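Local atomic coordinates of terminal oxygenase component of carbazole (Janthinobacterium sp., PDB entry 7BUG), a protein that catalyses, as the terminal oxygenase of the carbazole 1,9a-dioxygenase system, the dioxygenation of carbazole at its angular and adjacent positions. Residues S190-V193 against K194-L198; P274-N277 against P278-Q282; E318-W321 against K322-L326. All blocks are in the same frame, centred on the assembly; numbering follows the deposited sequence.

Contact 1 of 3, residues S190-V193 against K194-L198; sequences SILV and KDNDL
A short helix, residues 191-195, is capped at both ends here, and Leu192 and Val193 meet Leu198 where the chain turns off it. Leu198 holds CG anti to its carbonyl carbon (chi1 -56°), which brings CD1 to 3.7 Å from CG of Leu192; the two side chains cross at a slant. Leu198 N donates to Val193 O at 3.1 Å, in the carbonyl plane and on a lone pair. Asp197 N bonds to Lys194 O. With Asp197 at positive phi (67°), this pair of bonds makes a Schellman motif that ends the helix. A glycine in place of Leu198 would probably open a gap beside Leu192 and Val193, where CD1 now packs. At the start, Ser190 is the N-cap: its OG accepts from Leu192 N at 3.1 Å and is also bonded to Gly328 O. Between the caps, Asp195 N reaches Ile191 O at 2.8 Å in a nearly straight bond (170°). On the exposed side CD1 of Ile191 sits 3.2 Å from OD2 of Asp195. Asn196 N donates to Leu192 O, while CB of Asn196 packs on CD1 of Leu192. The buried amide of Asn196 is satisfied elsewhere: OD1 by Lys256, ND2 by Asn277. His187, an iron ligand, lies close to Ser190.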
loop_
_atom_site.group_PDB
_atom_site.type_symbol
_atom_site.label_atom_id
_atom_site.label_comp_id
_atom_site.label_asym_id
_atom_site.label_seq_id
_atom_site.Cartn_x
_atom_site.Cartn_y
_atom_site.Cartn_z
ATOM N N SER A 190 -2.030 -22.161 -28.200
ATOM C CA SER A 190 -1.326 -23.021 -27.228
ATOM C C SER A 190 -0.513 -24.109 -27.937
ATOM O O SER A 190 -1.046 -24.680 -28.851
ATOM C CB SER A 190 -2.266 -23.677 -26.239
ATOM O OG SER A 190 -1.510 -24.516 -25.372
ATOM N N ILE A 191 0.675 -24.401 -27.423
ATOM C CA ILE A 191 1.555 -25.525 -27.853
ATOM C C ILE A 191 0.752 -26.823 -27.739
ATOM O O ILE A 191 0.912 -27.682 -28.628
ATOM C CB ILE A 191 2.844 -25.560 -27.006
ATOM C CG1 ILE A 191 3.805 -26.653 -27.478
ATOM C CG2 ILE A 191 2.525 -25.718 -25.519
ATOM C CD1 ILE A 191 4.545 -26.315 -28.762
ATOM N N LEU A 192 -0.115 -26.955 -26.707
ATOM C CA LEU A 192 -0.864 -28.226 -26.475
ATOM C C LEU A 192 -1.773 -28.472 -27.686
ATOM O O LEU A 192 -1.836 -29.596 -28.185
ATOM C CB LEU A 192 -1.682 -28.164 -25.170
ATOM C CG LEU A 192 -2.700 -29.295 -24.972
ATOM C CD1 LEU A 192 -1.998 -30.609 -24.722
ATOM C CD2 LEU A 192 -3.642 -29.010 -23.798
ATOM N N VAL A 193 -2.476 -27.439 -28.139
ATOM C CA VAL A 193 -3.474 -27.527 -29.233
ATOM C C VAL A 193 -2.717 -27.986 -30.508
ATOM O O VAL A 193 -3.230 -28.870 -31.226
ATOM C CB VAL A 193 -4.203 -26.178 -29.392
ATOM C CG1 VAL A 193 -5.043 -26.118 -30.645
ATOM C CG2 VAL A 193 -5.073 -25.838 -28.173
ATOM N N LYS A 194 -1.499 -27.488 -30.726
ATOM C CA LYS A 194 -0.697 -27.850 -31.936
ATOM C C LYS A 194 -0.100 -29.253 -31.765
ATOM O O LYS A 194 -0.374 -30.106 -32.592
ATOM C CB LYS A 194 0.424 -26.837 -32.204
ATOM C CG LYS A 194 0.073 -25.372 -31.979
ATOM C CD LYS A 194 1.181 -24.408 -32.393
ATOM C CE LYS A 194 0.849 -22.957 -32.098
ATOM N NZ LYS A 194 -0.230 -22.451 -32.981
ATOM N N ASP A 195 0.715 -29.465 -30.736
ATOM C CA ASP A 195 1.505 -30.704 -30.549
ATOM C C ASP A 195 0.633 -31.885 -30.120
ATOM O O ASP A 195 1.148 -33.019 -30.255
ATOM C CB ASP A 195 2.622 -30.531 -29.538
ATOM C CG ASP A 195 3.744 -29.631 -30.013
ATOM O OD1 ASP A 195 3.616 -29.090 -31.122
ATOM O OD2 ASP A 195 4.706 -29.453 -29.232
ATOM N N ASN A 196 -0.565 -31.666 -29.550
ATOM C CA ASN A 196 -1.473 -32.800 -29.204
ATOM C C ASN A 196 -2.670 -32.816 -30.148
ATOM O O ASN A 196 -3.566 -33.621 -29.931
ATOM C CB ASN A 196 -1.947 -32.823 -27.739
ATOM C CG ASN A 196 -2.379 -34.214 -27.324
ATOM O OD1 ASN A 196 -1.712 -35.192 -27.704
ATOM N ND2 ASN A 196 -3.459 -34.310 -26.542
ATOM N N ASP A 197 -2.687 -31.973 -31.181
ATOM C CA ASP A 197 -3.598 -32.184 -32.325
ATOM C C ASP A 197 -5.061 -32.002 -31.912
ATOM O O ASP A 197 -5.922 -32.697 -32.486
ATOM C CB ASP A 197 -3.393 -33.599 -32.875
ATOM C CG ASP A 197 -3.429 -33.627 -34.381
ATOM O OD1 ASP A 197 -2.664 -32.849 -34.962
ATOM O OD2 ASP A 197 -4.249 -34.391 -34.941
ATOM N N LEU A 198 -5.366 -31.075 -30.996
ATOM C CA LEU A 198 -6.750 -30.943 -30.469
ATOM C C LEU A 198 -7.652 -30.231 -31.474
ATOM O O LEU A 198 -7.236 -29.228 -32.059
ATOM C CB LEU A 198 -6.723 -30.151 -29.156
ATOM C CG LEU A 198 -5.821 -30.700 -28.059
ATOM C CD1 LEU A 198 -5.927 -29.855 -26.789
ATOM C CD2 LEU A 198 -6.183 -32.146 -27.743
#

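Contact 2 of 3, residues P274-N277 against P278-Q282; sequences PFPN and PDMMQ
The loop between strands 269-273 and 281-288 folds back on itself, and its two arms are joined by Phe275 N donating to Met280 O at 2.9 Å. Met280 N returns a bond to Asn277 O at 3.2 Å. It closes the type I beta turn Asn277-Met280 within a connection between antiparallel strands of the catalytic-domain sheet. Asn277 also bridges the turn with its side chain: CG lies anti to the backbone N (chi1 -154°), which lets ND2 reach OD1 of Asp279 at 2.8 Å, from above the carboxylate plane. Amide and carboxylate are almost perpendicular (89°). OD1 of Asn277 accepts from Asn196 and Lys256, so both ends of the amide have partners. Asp279 OD2 has a long, weak ion pair with Lys302. OE1 of Gln282 lies in the ring plane of Phe275, at the edge, 3.2 Å from CD2. NE2 of Gln282 is bonded to Glu284 and Asn330. Two cis peptide bonds, before Pro274 and Pro276, shape the first arm. CD of Pro276 packs on CG of Met280 at 3.6 Å, and CB of Pro274 comes 3.3 Å from Pro278 O.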
loop_
_atom_site.group_PDB
_atom_site.type_symbol
_atom_site.label_atom_id
_atom_site.label_comp_id
_atom_site.label_asym_id
_atom_site.label_seq_id
_atom_site.Cartn_x
_atom_site.Cartn_y
_atom_site.Cartn_z
ATOM N N PRO A 274 -12.947 -35.511 -21.712
ATOM C CA PRO A 274 -11.567 -35.786 -21.341
ATOM C C PRO A 274 -10.693 -34.546 -21.595
ATOM O O PRO A 274 -11.047 -33.682 -22.353
ATOM C CB PRO A 274 -11.217 -36.971 -22.273
ATOM C CG PRO A 274 -11.999 -36.723 -23.520
ATOM C CD PRO A 274 -13.241 -35.973 -23.079
ATOM N N PHE A 275 -9.543 -34.486 -20.948
ATOM C CA PHE A 275 -8.557 -33.392 -21.126
ATOM C C PHE A 275 -7.320 -33.713 -20.329
ATOM O O PHE A 275 -7.474 -34.276 -19.252
ATOM C CB PHE A 275 -9.110 -32.063 -20.621
ATOM C CG PHE A 275 -8.429 -30.892 -21.277
ATOM C CD1 PHE A 275 -8.825 -30.481 -22.537
ATOM C CD2 PHE A 275 -7.379 -30.248 -20.642
ATOM C CE1 PHE A 275 -8.157 -29.436 -23.157
ATOM C CE2 PHE A 275 -6.715 -29.201 -21.274
ATOM C CZ PHE A 275 -7.105 -28.826 -22.537
ATOM N N PRO A 276 -6.074 -33.418 -20.778
ATOM C CA PRO A 276 -5.768 -32.794 -22.090
ATOM C C PRO A 276 -5.588 -33.802 -23.244
ATOM O O PRO A 276 -5.204 -33.422 -24.365
ATOM C CB PRO A 276 -4.428 -32.132 -21.750
ATOM C CG PRO A 276 -3.777 -33.159 -20.855
ATOM C CD PRO A 276 -4.898 -33.519 -19.918
ATOM N N ASN A 277 -5.945 -35.054 -22.968
ATOM C CA ASN A 277 -5.887 -36.210 -23.914
ATOM C C ASN A 277 -7.150 -37.042 -23.724
ATOM O O ASN A 277 -7.787 -36.988 -22.665
ATOM C CB ASN A 277 -4.581 -36.962 -23.725
ATOM C CG ASN A 277 -4.131 -37.707 -24.965
ATOM O OD1 ASN A 277 -4.066 -37.115 -26.034
ATOM N ND2 ASN A 277 -3.854 -38.995 -24.819
ATOM N N PRO A 278 -7.626 -37.800 -24.746
ATOM C CA PRO A 278 -8.900 -38.508 -24.623
ATOM C C PRO A 278 -8.983 -39.560 -23.509
ATOM O O PRO A 278 -10.089 -39.962 -23.237
ATOM C CB PRO A 278 -9.117 -39.104 -26.030
ATOM C CG PRO A 278 -8.377 -38.113 -26.914
ATOM C CD PRO A 278 -7.115 -37.838 -26.137
ATOM N N ASP A 279 -7.852 -39.958 -22.910
ATOM C CA ASP A 279 -7.719 -41.048 -21.920
ATOM C C ASP A 279 -7.631 -40.476 -20.498
ATOM O O ASP A 279 -7.481 -41.257 -19.506
ATOM C CB ASP A 279 -6.505 -41.911 -22.280
ATOM C CG ASP A 279 -5.178 -41.162 -22.171
ATOM O OD1 ASP A 279 -5.159 -39.967 -22.491
ATOM O OD2 ASP A 279 -4.169 -41.775 -21.720
ATOM N N MET A 280 -7.725 -39.157 -20.353
ATOM C CA MET A 280 -7.535 -38.573 -19.001
ATOM C C MET A 280 -8.539 -37.445 -18.761
ATOM O O MET A 280 -9.257 -37.052 -19.676
ATOM C CB MET A 280 -6.078 -38.157 -18.801
ATOM C CG MET A 280 -5.590 -37.041 -19.625
ATOM S SD MET A 280 -3.727 -37.093 -19.750
ATOM C CE MET A 280 -3.170 -37.425 -18.107
ATOM N N MET A 281 -8.616 -36.960 -17.522
ATOM C CA MET A 281 -9.507 -35.832 -17.226
ATOM C C MET A 281 -8.802 -34.823 -16.328
ATOM O O MET A 281 -7.791 -35.147 -15.742
ATOM C CB MET A 281 -10.829 -36.280 -16.603
ATOM C CG MET A 281 -10.714 -37.202 -15.472
ATOM S SD MET A 281 -12.362 -37.977 -15.127
ATOM C CE MET A 281 -12.406 -39.313 -16.323
ATOM N N GLN A 282 -9.285 -33.589 -16.368
ATOM C CA GLN A 282 -8.657 -32.526 -15.567
ATOM C C GLN A 282 -9.615 -32.103 -14.453
ATOM O O GLN A 282 -10.774 -31.832 -14.740
ATOM C CB GLN A 282 -8.217 -31.392 -16.485
ATOM C CG GLN A 282 -7.531 -30.260 -15.757
ATOM C CD GLN A 282 -6.603 -29.413 -16.607
ATOM O OE1 GLN A 282 -6.169 -29.847 -17.676
ATOM N NE2 GLN A 282 -6.291 -28.199 -16.147
#

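Contact 3 of 3, residues E318-W321 against K322-L326; sequences ESKW and KPMAL
Backbone bonds carry most of this contact, and Trp321 O takes two of them. Ala325 N donates to Trp321 O at 3.0 Å from above the carbonyl plane, 45° out of it. Leu326 N reaches the same oxygen at 3.1 Å, and does so in the carbonyl plane. The first bond spans four residues and the second five, so the helix widens here. One residue earlier, Met324 N bonds to Lys320 O at 2.9 Å. Pro323 has no N-H to offer the turn before it, and the helix is kinked at this point.

Carbon atoms crowd the same carbonyl oxygens. CD of Pro323 lies 3.4 Å from Lys320 O. CB of Met324 also closes on that oxygen, at 3.1 Å, and the methyl of Ala325 sits against Trp321 O. From CB the Met324 chain runs extended, with CG anti to the backbone N (chi1 -162°), and carries its terminal methyl, CE, away from this turn to Leu192, Asp195 and Asn196.

Packing round the indole is separate. Trp321 has CG of Lys320 over one ring face, offset toward the rim. Its NE1 is held by Glu316, and the ring packs on Pro276, Asn277 and Leu300.

Among the charges, OE1 of Glu318 and NZ of Lys322 are 4.4 Å apart. This is too far for a salt bridge, though the opposite charges probably attract weakly. Lys320 NZ bonds to a bound pentaethylene glycol.

Five-residue bonding of this kind, beside a proline kink, marks a pi-type turn near the end of the long helix 307-327, which packs against the catalytic-domain sheet.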
loop_
_atom_site.group_PDB
_atom_site.type_symbol
_atom_site.label_atom_id
_atom_site.label_comp_id
_atom_site.label_asym_id
_atom_site.label_seq_id
_atom_site.Cartn_x
_atom_site.Cartn_y
_atom_site.Cartn_z
ATOM N N GLU A 318 5.070 -36.245 -16.235
ATOM C CA GLU A 318 6.292 -35.429 -15.990
ATOM C C GLU A 318 6.852 -34.955 -17.336
ATOM O O GLU A 318 7.342 -33.814 -17.424
ATOM C CB GLU A 318 7.336 -36.191 -15.172
ATOM C CG GLU A 318 7.048 -36.197 -13.676
ATOM C CD GLU A 318 6.933 -34.845 -12.965
ATOM O OE1 GLU A 318 7.579 -33.859 -13.398
ATOM O OE2 GLU A 318 6.196 -34.782 -11.959
ATOM N N SER A 319 6.797 -35.817 -18.342
ATOM C CA SER A 319 7.512 -35.611 -19.624
ATOM C C SER A 319 6.635 -34.779 -20.556
ATOM O O SER A 319 7.177 -34.055 -21.348
ATOM C CB SER A 319 7.926 -36.923 -20.248
ATOM O OG SER A 319 6.836 -37.619 -20.845
ATOM N N LYS A 320 5.312 -34.893 -20.465
ATOM C CA LYS A 320 4.435 -34.318 -21.496
ATOM C C LYS A 320 3.324 -33.494 -20.840
ATOM O O LYS A 320 3.222 -32.336 -21.197
ATOM C CB LYS A 320 3.854 -35.401 -22.398
ATOM C CG LYS A 320 2.984 -34.878 -23.529
ATOM C CD LYS A 320 3.043 -35.733 -24.781
ATOM C CE LYS A 320 4.459 -36.004 -25.272
ATOM N NZ LYS A 320 4.554 -37.300 -25.988
ATOM N N TRP A 321 2.458 -34.095 -20.019
ATOM C CA TRP A 321 1.160 -33.426 -19.735
ATOM C C TRP A 321 1.342 -32.222 -18.796
ATOM O O TRP A 321 0.575 -31.232 -18.956
ATOM C CB TRP A 321 0.131 -34.424 -19.216
ATOM C CG TRP A 321 -0.093 -35.559 -20.160
ATOM C CD1 TRP A 321 0.066 -36.887 -19.885
ATOM C CD2 TRP A 321 -0.448 -35.482 -21.540
ATOM N NE1 TRP A 321 -0.192 -37.635 -20.997
ATOM C CE2 TRP A 321 -0.530 -36.811 -22.023
ATOM C CE3 TRP A 321 -0.711 -34.434 -22.410
ATOM C CZ2 TRP A 321 -0.862 -37.104 -23.338
ATOM C CZ3 TRP A 321 -1.069 -34.725 -23.698
ATOM C CH2 TRP A 321 -1.133 -36.043 -24.156
ATOM N N LYS A 322 2.225 -32.297 -17.821
ATOM C CA LYS A 322 2.478 -31.156 -16.917
ATOM C C LYS A 322 3.051 -29.986 -17.720
ATOM O O LYS A 322 2.513 -28.881 -17.678
ATOM C CB LYS A 322 3.320 -31.559 -15.715
ATOM C CG LYS A 322 3.692 -30.382 -14.824
ATOM C CD LYS A 322 4.319 -30.825 -13.535
ATOM C CE LYS A 322 4.916 -29.671 -12.761
ATOM N NZ LYS A 322 5.858 -30.159 -11.724
ATOM N N PRO A 323 4.177 -30.124 -18.461
ATOM C CA PRO A 323 4.734 -28.957 -19.150
ATOM C C PRO A 323 3.855 -28.497 -20.317
ATOM O O PRO A 323 3.788 -27.290 -20.543
ATOM C CB PRO A 323 6.143 -29.420 -19.593
ATOM C CG PRO A 323 6.049 -30.912 -19.639
ATOM C CD PRO A 323 5.051 -31.300 -18.554
ATOM N N MET A 324 3.211 -29.397 -21.050
ATOM C CA MET A 324 2.500 -29.028 -22.296
ATOM C C MET A 324 1.120 -28.445 -21.965
ATOM O O MET A 324 0.659 -27.535 -22.664
ATOM C CB MET A 324 2.311 -30.228 -23.206
ATOM C CG MET A 324 1.990 -29.832 -24.605
ATOM S SD MET A 324 1.882 -31.319 -25.652
ATOM C CE MET A 324 0.810 -30.753 -26.953
ATOM N N ALA A 325 0.455 -29.008 -20.960
ATOM C CA ALA A 325 -0.975 -28.740 -20.682
ATOM C C ALA A 325 -1.084 -27.896 -19.402
ATOM O O ALA A 325 -1.587 -26.749 -19.504
ATOM C CB ALA A 325 -1.706 -30.064 -20.555
ATOM N N LEU A 326 -0.709 -28.459 -18.241
ATOM C CA LEU A 326 -0.858 -27.743 -16.942
ATOM C C LEU A 326 -0.114 -26.418 -17.005
ATOM O O LEU A 326 -0.624 -25.422 -16.497
ATOM C CB LEU A 326 -0.404 -28.579 -15.756
ATOM C CG LEU A 326 -1.241 -29.842 -15.509
ATOM C CD1 LEU A 326 -0.926 -30.396 -14.118
ATOM C CD2 LEU A 326 -2.720 -29.574 -15.680
#

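In the fold
The three contacts come in series along the chain, contact 1 first and contact 3 last. All three lie in the ring-hydroxylase catalytic domain. Their centres are 12 to 13 Å apart, and each touches the other two. Helix 191-195 meets the 274-282 loop, where Leu192 packs on Phe275. Helix 307-327 packs on both, and its Ala325 rests on Pro276 of the loop. The three elements thus join beside the antiparallel sheet. Contacts 1 and 2 come closest to the iron ligands: the side chains of Ser190 and Phe275 are about 5 and 7 Å from that of His187, and Gln282 is about 7 Å from Asp333. Contact 3 lies somewhat farther, with Leu326 about 9 Å from Asp333.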